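PDB 4LGV: glucose-6-phosphate 1-dehydrogenase, which catalyses the oxidation of glucose 6-phosphate to 6-phosphogluconolactone with reduction of a nicotinamide cofactor, the entry step of the pentose phosphate pathway. Local coordinates for residues Y242-V248 with S313-V319; V252-L257 with T440-V444; M229-I235 with K341-V347. All blocks are in the same frame, centred on the assembly; numbering follows the deposited sequence.

Contact 1. Residues Y242-V248 with S313-V319; sequences YDAVGAV and STTETYV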
loop_
_atom_site.group_PDB
_atom_site.type_symbol
_atom_site.label_atom_id
_atom_site.label_comp_id
_atom_site.label_asym_id
_atom_site.label_seq_id
_atom_site.Cartn_x
_atom_site.Cartn_y
_atom_site.Cartn_z
ATOM N N TYR A 242 -46.675 12.407 0.310
ATOM C CA TYR A 242 -45.756 11.322 0.659
ATOM C C TYR A 242 -46.198 9.963 0.092
ATOM O O TYR A 242 -45.369 9.197 -0.437
ATOM C CB TYR A 242 -45.551 11.210 2.161
ATOM C CG TYR A 242 -44.394 10.315 2.491
ATOM C CD1 TYR A 242 -44.577 8.953 2.657
ATOM C CD2 TYR A 242 -43.095 10.816 2.569
ATOM C CE1 TYR A 242 -43.505 8.104 2.919
ATOM C CE2 TYR A 242 -42.005 9.978 2.823
ATOM C CZ TYR A 242 -42.208 8.627 3.003
ATOM O OH TYR A 242 -41.179 7.779 3.299
ATOM N N ASP A 243 -47.503 9.686 0.132
ATOM C CA ASP A 243 -48.023 8.375 -0.311
ATOM C C ASP A 243 -47.772 8.084 -1.788
ATOM O O ASP A 243 -47.809 6.920 -2.204
ATOM C CB ASP A 243 -49.517 8.255 -0.039
ATOM C CG ASP A 243 -49.998 6.809 0.016
ATOM O OD1 ASP A 243 -49.233 5.933 0.511
ATOM O OD2 ASP A 243 -51.166 6.562 -0.370
ATOM N N ALA A 244 -47.570 9.140 -2.575
ATOM C CA ALA A 244 -47.226 9.004 -3.999
ATOM C C ALA A 244 -45.688 8.964 -4.241
ATOM O O ALA A 244 -45.254 8.777 -5.364
ATOM C CB ALA A 244 -47.826 10.176 -4.773
ATOM N N VAL A 245 -44.897 9.188 -3.195
ATOM C CA VAL A 245 -43.446 9.320 -3.321
ATOM C C VAL A 245 -42.741 8.111 -2.709
ATOM O O VAL A 245 -42.163 7.291 -3.442
ATOM C CB VAL A 245 -43.009 10.620 -2.648
ATOM C CG1 VAL A 245 -41.504 10.721 -2.611
ATOM C CG2 VAL A 245 -43.609 11.830 -3.382
ATOM N N GLY A 246 -42.801 7.975 -1.379
ATOM C CA GLY A 246 -42.186 6.842 -0.706
ATOM C C GLY A 246 -40.724 7.132 -0.364
ATOM O O GLY A 246 -40.098 7.994 -0.963
ATOM N N ALA A 247 -40.184 6.367 0.586
ATOM C CA ALA A 247 -38.838 6.584 1.119
ATOM C C ALA A 247 -37.747 6.527 0.060
ATOM O O ALA A 247 -36.894 7.396 -0.014
ATOM C CB ALA A 247 -38.563 5.579 2.228
ATOM N N VAL A 248 -37.785 5.538 -0.809
ATOM C CA VAL A 248 -36.780 5.466 -1.894
ATOM C C VAL A 248 -36.699 6.778 -2.682
ATOM O O VAL A 248 -35.592 7.361 -2.828
ATOM C CB VAL A 248 -37.018 4.295 -2.838
ATOM C CG1 VAL A 248 -36.062 4.327 -4.017
ATOM C CG2 VAL A 248 -36.823 3.004 -2.090
ATOM N N SER A 313 -52.645 1.385 1.111
ATOM C CA SER A 313 -51.346 1.816 0.545
ATOM C C SER A 313 -50.253 0.762 0.686
ATOM O O SER A 313 -50.100 0.161 1.740
ATOM C CB SER A 313 -50.846 3.081 1.244
ATOM O OG SER A 313 -49.576 3.461 0.747
ATOM N N THR A 314 -49.473 0.560 -0.364
ATOM C CA THR A 314 -48.261 -0.258 -0.255
ATOM C C THR A 314 -47.009 0.619 -0.364
ATOM O O THR A 314 -45.934 0.113 -0.662
ATOM C CB THR A 314 -48.213 -1.375 -1.313
ATOM O OG1 THR A 314 -48.371 -0.789 -2.609
ATOM C CG2 THR A 314 -49.332 -2.408 -1.053
ATOM N N THR A 315 -47.153 1.923 -0.116
ATOM C CA THR A 315 -46.016 2.865 -0.128
ATOM C C THR A 315 -45.126 2.636 1.094
ATOM O O THR A 315 -45.621 2.441 2.218
ATOM C CB THR A 315 -46.503 4.318 -0.144
ATOM O OG1 THR A 315 -47.293 4.529 -1.317
ATOM C CG2 THR A 315 -45.348 5.275 -0.151
ATOM N N GLU A 316 -43.811 2.646 0.870
ATOM C CA GLU A 316 -42.845 2.345 1.949
ATOM C C GLU A 316 -42.492 3.623 2.669
ATOM O O GLU A 316 -42.317 4.668 2.067
ATOM C CB GLU A 316 -41.601 1.637 1.391
ATOM C CG GLU A 316 -40.518 2.515 0.682
ATOM C CD GLU A 316 -40.891 2.998 -0.715
ATOM O OE1 GLU A 316 -42.019 2.712 -1.186
ATOM O OE2 GLU A 316 -40.058 3.697 -1.343
ATOM N N THR A 317 -42.437 3.544 3.990
ATOM C CA THR A 317 -41.886 4.607 4.805
ATOM C C THR A 317 -40.478 4.249 5.250
ATOM O O THR A 317 -39.866 5.022 5.975
ATOM C CB THR A 317 -42.726 4.827 6.077
ATOM O OG1 THR A 317 -42.733 3.617 6.851
ATOM C CG2 THR A 317 -44.137 5.232 5.733
ATOM N N TYR A 318 -40.003 3.058 4.884
ATOM C CA TYR A 318 -38.680 2.540 5.288
ATOM C C TYR A 318 -38.117 1.704 4.166
ATOM O O TYR A 318 -38.873 1.012 3.492
ATOM C CB TYR A 318 -38.784 1.643 6.517
ATOM C CG TYR A 318 -37.512 0.905 6.924
ATOM C CD1 TYR A 318 -37.095 -0.240 6.242
ATOM C CD2 TYR A 318 -36.756 1.324 8.006
ATOM C CE1 TYR A 318 -35.950 -0.924 6.608
ATOM C CE2 TYR A 318 -35.592 0.650 8.377
ATOM C CZ TYR A 318 -35.184 -0.470 7.669
ATOM O OH TYR A 318 -34.063 -1.185 8.021
ATOM N N VAL A 319 -36.795 1.799 3.944
ATOM C CA VAL A 319 -36.095 0.915 3.000
ATOM C C VAL A 319 -34.752 0.514 3.521
ATOM O O VAL A 319 -34.035 1.333 4.046
ATOM C CB VAL A 319 -35.648 1.582 1.692
ATOM C CG1 VAL A 319 -36.029 0.716 0.490
ATOM C CG2 VAL A 319 -36.215 2.966 1.567
HETATM O O HOH W 1 -40.318 5.435 -3.163
#
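Thr315 and Ser313 each place a hydroxyl on Asp243. The hydroxyl of Thr315 donates to the main-chain carbonyl, OG1 to Asp243 O 2.6 Å. That of Ser313 donates to the carboxylate, OG to Asp243 OD1 2.5 Å, a short bond on the syn lone pair. Asp243 OD1 is also bonded to the hydroxyl of Tyr303, which lies with Ser313 in the one connection between strands 295-300 and 318-323. Further along, the main-chain carbonyl of Glu316 takes the amide of Ala247 at 3.1 Å (N to O), with the N-H arriving from above the carbonyl plane. Glu316 then curls back: CG sits between the backbone N and the carbonyl carbon (chi1 79°) and the chain bends again at chi2 (-75°), which brings OE2 within 3.0 Å of Val248 N, met on its anti side. Glu316 therefore accepts from two successive amides near the start of helix 246-264, through its backbone O and its carboxylate. A water donates to both Val245 O and Glu316 OE2, while OE1 forms a salt bridge with Arg297. Gly246, at phi 88°, passes its CA directly against Glu316 O and the methyl of Thr315. Next to these bonds the methyl of Ala247 and CG2 of Val248 pack on Val319, CG2 of Val248 lying 3.5 Å from Val319 CG1. At the other end of 313-319, Ser313 OG accepts from Thr315 N at 3.0 Å, an ST turn. A classic beta bulge follows at Thr317 and Tyr318, opposite Gly298, where the chain enters strand 318-323 of the C-terminal domain's mixed sheet.

Contact 2. Residues V252-L257 with T440-V444; sequences VQNHLL and TWRIV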
loop_
_atom_site.group_PDB
_atom_site.type_symbol
_atom_site.label_atom_id
_atom_site.label_comp_id
_atom_site.label_asym_id
_atom_site.label_seq_id
_atom_site.Cartn_x
_atom_site.Cartn_y
_atom_site.Cartn_z
ATOM N N VAL A 252 -33.478 8.369 -0.836
ATOM C CA VAL A 252 -32.421 7.526 -1.381
ATOM C C VAL A 252 -31.866 8.022 -2.720
ATOM O O VAL A 252 -30.646 8.216 -2.856
ATOM C CB VAL A 252 -32.866 6.057 -1.499
ATOM C CG1 VAL A 252 -31.766 5.201 -2.120
ATOM C CG2 VAL A 252 -33.186 5.499 -0.130
ATOM N N GLN A 253 -32.764 8.214 -3.678
ATOM C CA GLN A 253 -32.415 8.535 -5.057
ATOM C C GLN A 253 -31.442 9.695 -5.176
ATOM O O GLN A 253 -30.498 9.643 -5.954
ATOM C CB GLN A 253 -33.695 8.819 -5.859
ATOM C CG GLN A 253 -33.488 9.290 -7.301
ATOM C CD GLN A 253 -33.356 10.793 -7.408
ATOM O OE1 GLN A 253 -34.124 11.525 -6.815
ATOM N NE2 GLN A 253 -32.355 11.267 -8.150
ATOM N N ASN A 254 -31.676 10.739 -4.426
ATOM C CA ASN A 254 -30.864 11.961 -4.498
ATOM C C ASN A 254 -29.991 12.093 -3.241
ATOM O O ASN A 254 -28.784 11.954 -3.314
ATOM C CB ASN A 254 -31.764 13.191 -4.703
ATOM C CG ASN A 254 -31.012 14.395 -5.198
ATOM O OD1 ASN A 254 -30.044 14.262 -5.914
ATOM N ND2 ASN A 254 -31.445 15.582 -4.806
ATOM N N HIS A 255 -30.608 12.321 -2.086
ATOM C CA HIS A 255 -29.859 12.644 -0.853
ATOM C C HIS A 255 -28.796 11.620 -0.475
ATOM O O HIS A 255 -27.599 11.951 -0.405
ATOM C CB HIS A 255 -30.846 12.839 0.303
ATOM C CG HIS A 255 -30.219 13.235 1.607
ATOM N ND1 HIS A 255 -29.256 14.208 1.705
ATOM C CD2 HIS A 255 -30.452 12.818 2.882
ATOM C CE1 HIS A 255 -28.894 14.351 2.972
ATOM N NE2 HIS A 255 -29.619 13.536 3.711
ATOM N N LEU A 256 -29.211 10.381 -0.234
ATOM C CA LEU A 256 -28.302 9.412 0.328
ATOM C C LEU A 256 -27.278 8.943 -0.686
ATOM O O LEU A 256 -26.130 8.724 -0.333
ATOM C CB LEU A 256 -29.049 8.235 0.950
ATOM C CG LEU A 256 -29.841 8.535 2.195
ATOM C CD1 LEU A 256 -30.499 7.287 2.790
ATOM C CD2 LEU A 256 -28.974 9.173 3.259
ATOM N N LEU A 257 -27.687 8.769 -1.941
ATOM C CA LEU A 257 -26.705 8.436 -2.984
ATOM C C LEU A 257 -25.711 9.569 -3.202
ATOM O O LEU A 257 -24.536 9.331 -3.458
ATOM C CB LEU A 257 -27.407 8.070 -4.281
ATOM C CG LEU A 257 -28.063 6.676 -4.267
ATOM C CD1 LEU A 257 -28.815 6.414 -5.565
ATOM C CD2 LEU A 257 -27.005 5.611 -4.079
ATOM N N THR A 440 -28.625 8.175 -10.938
ATOM C CA THR A 440 -29.260 7.692 -9.704
ATOM C C THR A 440 -30.638 7.125 -9.965
ATOM O O THR A 440 -31.037 6.179 -9.297
ATOM C CB THR A 440 -29.319 8.740 -8.597
ATOM O OG1 THR A 440 -29.916 9.925 -9.095
ATOM C CG2 THR A 440 -27.885 9.071 -8.123
ATOM N N TRP A 441 -31.354 7.674 -10.951
ATOM C CA TRP A 441 -32.629 7.072 -11.366
ATOM C C TRP A 441 -32.409 5.685 -11.981
ATOM O O TRP A 441 -33.134 4.758 -11.651
ATOM C CB TRP A 441 -33.412 7.970 -12.346
ATOM C CG TRP A 441 -34.160 9.124 -11.643
ATOM C CD1 TRP A 441 -33.938 10.462 -11.813
ATOM C CD2 TRP A 441 -35.162 9.005 -10.652
ATOM N NE1 TRP A 441 -34.749 11.188 -10.995
ATOM C CE2 TRP A 441 -35.504 10.321 -10.250
ATOM C CE3 TRP A 441 -35.787 7.917 -10.025
ATOM C CZ2 TRP A 441 -36.471 10.581 -9.277
ATOM C CZ3 TRP A 441 -36.755 8.174 -9.062
ATOM C CH2 TRP A 441 -37.091 9.499 -8.702
ATOM N N ARG A 442 -31.374 5.532 -12.815
ATOM C CA ARG A 442 -31.050 4.206 -13.353
ATOM C C ARG A 442 -30.796 3.227 -12.211
ATOM O O ARG A 442 -31.309 2.115 -12.218
ATOM C CB ARG A 442 -29.804 4.279 -14.231
ATOM C CG ARG A 442 -29.254 2.909 -14.634
ATOM C CD ARG A 442 -27.924 2.978 -15.354
ATOM N NE ARG A 442 -26.833 3.527 -14.536
ATOM C CZ ARG A 442 -26.195 2.895 -13.549
ATOM N NH1 ARG A 442 -26.513 1.672 -13.187
ATOM N NH2 ARG A 442 -25.198 3.490 -12.916
ATOM N N ILE A 443 -30.029 3.665 -11.213
ATOM C CA ILE A 443 -29.677 2.808 -10.094
ATOM C C ILE A 443 -30.898 2.305 -9.337
ATOM O O ILE A 443 -30.995 1.111 -9.068
ATOM C CB ILE A 443 -28.691 3.514 -9.147
ATOM C CG1 ILE A 443 -27.352 3.655 -9.848
ATOM C CG2 ILE A 443 -28.474 2.730 -7.878
ATOM C CD1 ILE A 443 -26.441 4.671 -9.227
ATOM N N VAL A 444 -31.845 3.186 -9.039
ATOM C CA VAL A 444 -33.009 2.812 -8.186
ATOM C C VAL A 444 -34.179 2.212 -8.969
ATOM O O VAL A 444 -35.057 1.591 -8.394
ATOM C CB VAL A 444 -33.536 3.983 -7.320
ATOM C CG1 VAL A 444 -32.438 4.554 -6.439
ATOM C CG2 VAL A 444 -34.165 5.095 -8.162
HETATM O O HOH W 2 -28.498 12.709 -7.622
#
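Gln253 sends CG anti to the backbone N and then bends sharply at chi2 (-89°), a course that lays its side chain over Trp441 and swings its amide back to Thr440. The setting is helix-on-helix packing within the C-terminal domain: the short segments of helices 246-264 and 434-449 pass 9.4 Å apart with their directions 109° apart. CG of Gln253 stands 3.5 Å from the centroid of the six-membered ring of Trp441, almost exactly on its normal, a CH-pi contact. The amide follows, its plane only 8° from that of the indole, so it is stacked on the ring with OE1 over the CZ2 side. Trp441 itself reaches on to Leu169 and Ala172 of helix 169-180. Gln253 NE2 then donates to Thr440 OG1 at 2.9 Å, with the hydroxyl close to the amide plane; this bond and the stack together fix the rotation of the amide. While OG1 accepts from Gln253, its one proton is shared between the carbonyls of Ala436 and Ile437 in its own helix. Helix 246-264 widens into a pi-type turn at 252-256, Leu257 N bonding to Val252 O at 3.1 Å. Next to the polar pair, Leu257 and Thr440 lie alongside with their ends pointing opposite ways, and Leu257 CD1 adds apolar packing, 3.8 Å from Thr440 CG2 and 4.2 Å from Val444 CG1.

Contact 3. Residues M229-I235 with K341-V347; sequences MAEDFGI and KALPHKV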
loop_
_atom_site.group_PDB
_atom_site.type_symbol
_atom_site.label_atom_id
_atom_site.label_comp_id
_atom_site.label_asym_id
_atom_site.label_seq_id
_atom_site.Cartn_x
_atom_site.Cartn_y
_atom_site.Cartn_z
ATOM N N MET A 229 -30.068 6.433 7.672
ATOM C CA MET A 229 -30.804 7.666 7.815
ATOM C C MET A 229 -32.097 7.413 8.587
ATOM O O MET A 229 -33.044 6.841 8.061
ATOM C CB MET A 229 -31.173 8.271 6.484
ATOM C CG MET A 229 -32.122 9.435 6.760
ATOM S SD MET A 229 -32.465 10.346 5.299
ATOM C CE MET A 229 -33.407 11.660 6.046
ATOM N N ALA A 230 -32.141 7.884 9.825
ATOM C CA ALA A 230 -33.292 7.669 10.692
ATOM C C ALA A 230 -33.963 8.980 11.067
ATOM O O ALA A 230 -33.292 9.981 11.389
ATOM C CB ALA A 230 -32.857 6.925 11.932
ATOM N N GLU A 231 -35.278 8.999 10.988
ATOM C CA GLU A 231 -36.064 10.129 11.519
ATOM C C GLU A 231 -37.026 9.563 12.584
ATOM O O GLU A 231 -37.652 8.551 12.357
ATOM C CB GLU A 231 -36.821 10.833 10.382
ATOM C CG GLU A 231 -35.897 11.518 9.386
ATOM C CD GLU A 231 -36.609 12.094 8.184
ATOM O OE1 GLU A 231 -37.417 11.391 7.556
ATOM O OE2 GLU A 231 -36.402 13.268 7.883
ATOM N N ASP A 232 -37.102 10.224 13.727
ATOM C CA ASP A 232 -37.906 9.757 14.859
ATOM C C ASP A 232 -39.285 10.380 14.834
ATOM O O ASP A 232 -39.814 10.751 15.866
ATOM C CB ASP A 232 -37.207 10.030 16.213
ATOM C CG ASP A 232 -36.869 11.515 16.457
ATOM O OD1 ASP A 232 -36.973 12.351 15.539
ATOM O OD2 ASP A 232 -36.495 11.851 17.597
ATOM N N PHE A 233 -39.837 10.556 13.638
ATOM C CA PHE A 233 -41.176 11.123 13.474
ATOM C C PHE A 233 -41.790 10.499 12.220
ATOM O O PHE A 233 -41.079 9.942 11.366
ATOM C CB PHE A 233 -41.162 12.659 13.386
ATOM C CG PHE A 233 -40.093 13.224 12.459
ATOM C CD1 PHE A 233 -40.329 13.352 11.095
ATOM C CD2 PHE A 233 -38.845 13.613 12.956
ATOM C CE1 PHE A 233 -39.374 13.859 10.238
ATOM C CE2 PHE A 233 -37.878 14.118 12.109
ATOM C CZ PHE A 233 -38.133 14.248 10.741
ATOM N N GLY A 234 -43.113 10.541 12.166
ATOM C CA GLY A 234 -43.869 10.031 11.047
ATOM C C GLY A 234 -44.142 11.166 10.078
ATOM O O GLY A 234 -43.425 12.145 10.034
ATOM N N ILE A 235 -45.173 11.005 9.278
ATOM C CA ILE A 235 -45.610 12.016 8.323
ATOM C C ILE A 235 -46.634 12.937 9.006
ATOM O O ILE A 235 -47.775 12.544 9.248
ATOM C CB ILE A 235 -46.210 11.309 7.092
ATOM C CG1 ILE A 235 -45.103 10.520 6.395
ATOM C CG2 ILE A 235 -46.721 12.284 6.066
ATOM C CD1 ILE A 235 -45.135 9.060 6.723
ATOM N N LYS A 341 -38.910 6.456 8.309
ATOM C CA LYS A 341 -39.722 7.259 9.228
ATOM C C LYS A 341 -40.054 6.477 10.489
ATOM O O LYS A 341 -40.110 5.250 10.485
ATOM C CB LYS A 341 -41.041 7.653 8.559
ATOM C CG LYS A 341 -40.860 8.448 7.279
ATOM C CD LYS A 341 -40.407 9.880 7.565
ATOM C CE LYS A 341 -40.396 10.686 6.291
ATOM N NZ LYS A 341 -39.880 12.046 6.511
ATOM N N ALA A 342 -40.284 7.215 11.562
ATOM C CA ALA A 342 -40.706 6.646 12.836
ATOM C C ALA A 342 -39.697 5.609 13.350
ATOM O O ALA A 342 -40.067 4.523 13.825
ATOM C CB ALA A 342 -42.107 6.042 12.723
ATOM N N LEU A 343 -38.422 5.963 13.281
ATOM C CA LEU A 343 -37.369 5.134 13.852
ATOM C C LEU A 343 -37.021 5.724 15.216
ATOM O O LEU A 343 -37.521 6.792 15.559
ATOM C CB LEU A 343 -36.178 5.089 12.883
ATOM C CG LEU A 343 -36.461 4.348 11.576
ATOM C CD1 LEU A 343 -35.174 4.077 10.798
ATOM C CD2 LEU A 343 -37.201 3.024 11.770
ATOM N N PRO A 344 -36.125 5.076 15.976
ATOM C CA PRO A 344 -35.918 5.529 17.347
ATOM C C PRO A 344 -35.240 6.873 17.537
ATOM O O PRO A 344 -35.391 7.478 18.601
ATOM C CB PRO A 344 -35.037 4.435 17.957
ATOM C CG PRO A 344 -35.269 3.245 17.101
ATOM C CD PRO A 344 -35.417 3.816 15.715
ATOM N N HIS A 345 -34.460 7.315 16.560
ATOM C CA HIS A 345 -33.717 8.564 16.690
ATOM C C HIS A 345 -33.669 9.346 15.390
ATOM O O HIS A 345 -33.973 8.818 14.328
ATOM C CB HIS A 345 -32.287 8.279 17.117
ATOM C CG HIS A 345 -32.178 7.428 18.343
ATOM N ND1 HIS A 345 -32.496 7.887 19.605
ATOM C CD2 HIS A 345 -31.764 6.147 18.499
ATOM C CE1 HIS A 345 -32.291 6.922 20.485
ATOM N NE2 HIS A 345 -31.840 5.859 19.840
ATOM N N LYS A 346 -33.269 10.615 15.496
ATOM C CA LYS A 346 -32.976 11.428 14.328
ATOM C C LYS A 346 -31.468 11.464 14.086
ATOM O O LYS A 346 -30.749 12.140 14.809
ATOM C CB LYS A 346 -33.515 12.845 14.507
ATOM C CG LYS A 346 -33.328 13.716 13.287
ATOM C CD LYS A 346 -33.652 15.160 13.605
ATOM C CE LYS A 346 -33.285 16.075 12.457
ATOM N NZ LYS A 346 -33.954 17.394 12.596
ATOM N N VAL A 347 -30.991 10.718 13.089
ATOM C CA VAL A 347 -29.537 10.654 12.818
ATOM C C VAL A 347 -29.293 10.109 11.450
ATOM O O VAL A 347 -29.996 9.209 10.996
ATOM C CB VAL A 347 -28.804 9.795 13.885
ATOM C CG1 VAL A 347 -29.346 8.366 13.913
ATOM C CG2 VAL A 347 -27.326 9.811 13.684
HETATM O O HOH W 3 -33.086 11.749 18.156
#
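Glu231 and Lys341 form a salt bridge, Glu231 OE1 to Lys341 NZ 2.8 Å, the amino group coming to the syn side of the carboxylate but well out of its plane. The two side chains run alongside each other in the same direction; Lys341 manages this by bending at chi2 (-73°), while Glu231 stays extended beyond CG. The backbones are tied more extensively. Ala230 and Val347 make an antiparallel hydrogen-bonded pair, with Ala230 N to Val347 O 2.8 Å and Val347 N to Ala230 O 3.0 Å. Past it the pairing turns irregular: Glu231 O accepts from Leu343 N at 2.9 Å, and Phe233 O from Ala342 N at 2.8 Å, from above the carbonyl plane. Ala342, with positive phi (58°), lets the loop turn here. A CA-H...O contact adds to these bonds, Asp232 CA lying 3.1 Å from Leu343 O. The ring of Phe233 folds back over CB of Glu231, which sits over one face toward the rim. The methyl of Ala230 rests 3.8 Å from Leu343 CD1. At the outer side a water accepts from Lys346 N and donates only weakly to Asp232 OD2, while the Lys346 amino group goes to Gly410 O. The loop therefore wraps the end of strand 222-230 as the chain passes from strand 335-340 on one side of it to 347-354 on the other. Four of the five hydrogen bonds between the segments join main chain to main chain, so the backbone carries most of the polar link; the salt bridge adds a side-chain tie and probably neutralises the buried Glu231.

How the contacts relate
All three contacts belong to the C-terminal domain. Contacts 1 and 2 share helix 246-264, their centres about 15 Å apart, and meet where Val248 O probably accepts from Gln253 N (3.1 Å) and Val248 touches Val444. Contact 1 is nested in the loop closed by contact 3, centres about 14 Å apart; Thr317 O probably receives Lys341 N at 2.9 Å, while Tyr242 packs on Ile235 and Lys341. Contacts 2 and 3 meet more lightly, at Met229 with His255 and Leu256. Helix 246-264 probably borders the substrate site: Asn254 bonds Asp192, and His255 bonds Gln198 and meets the Phe194 ring, in a segment after strand 188-191 resembling the family's substrate-site sequence.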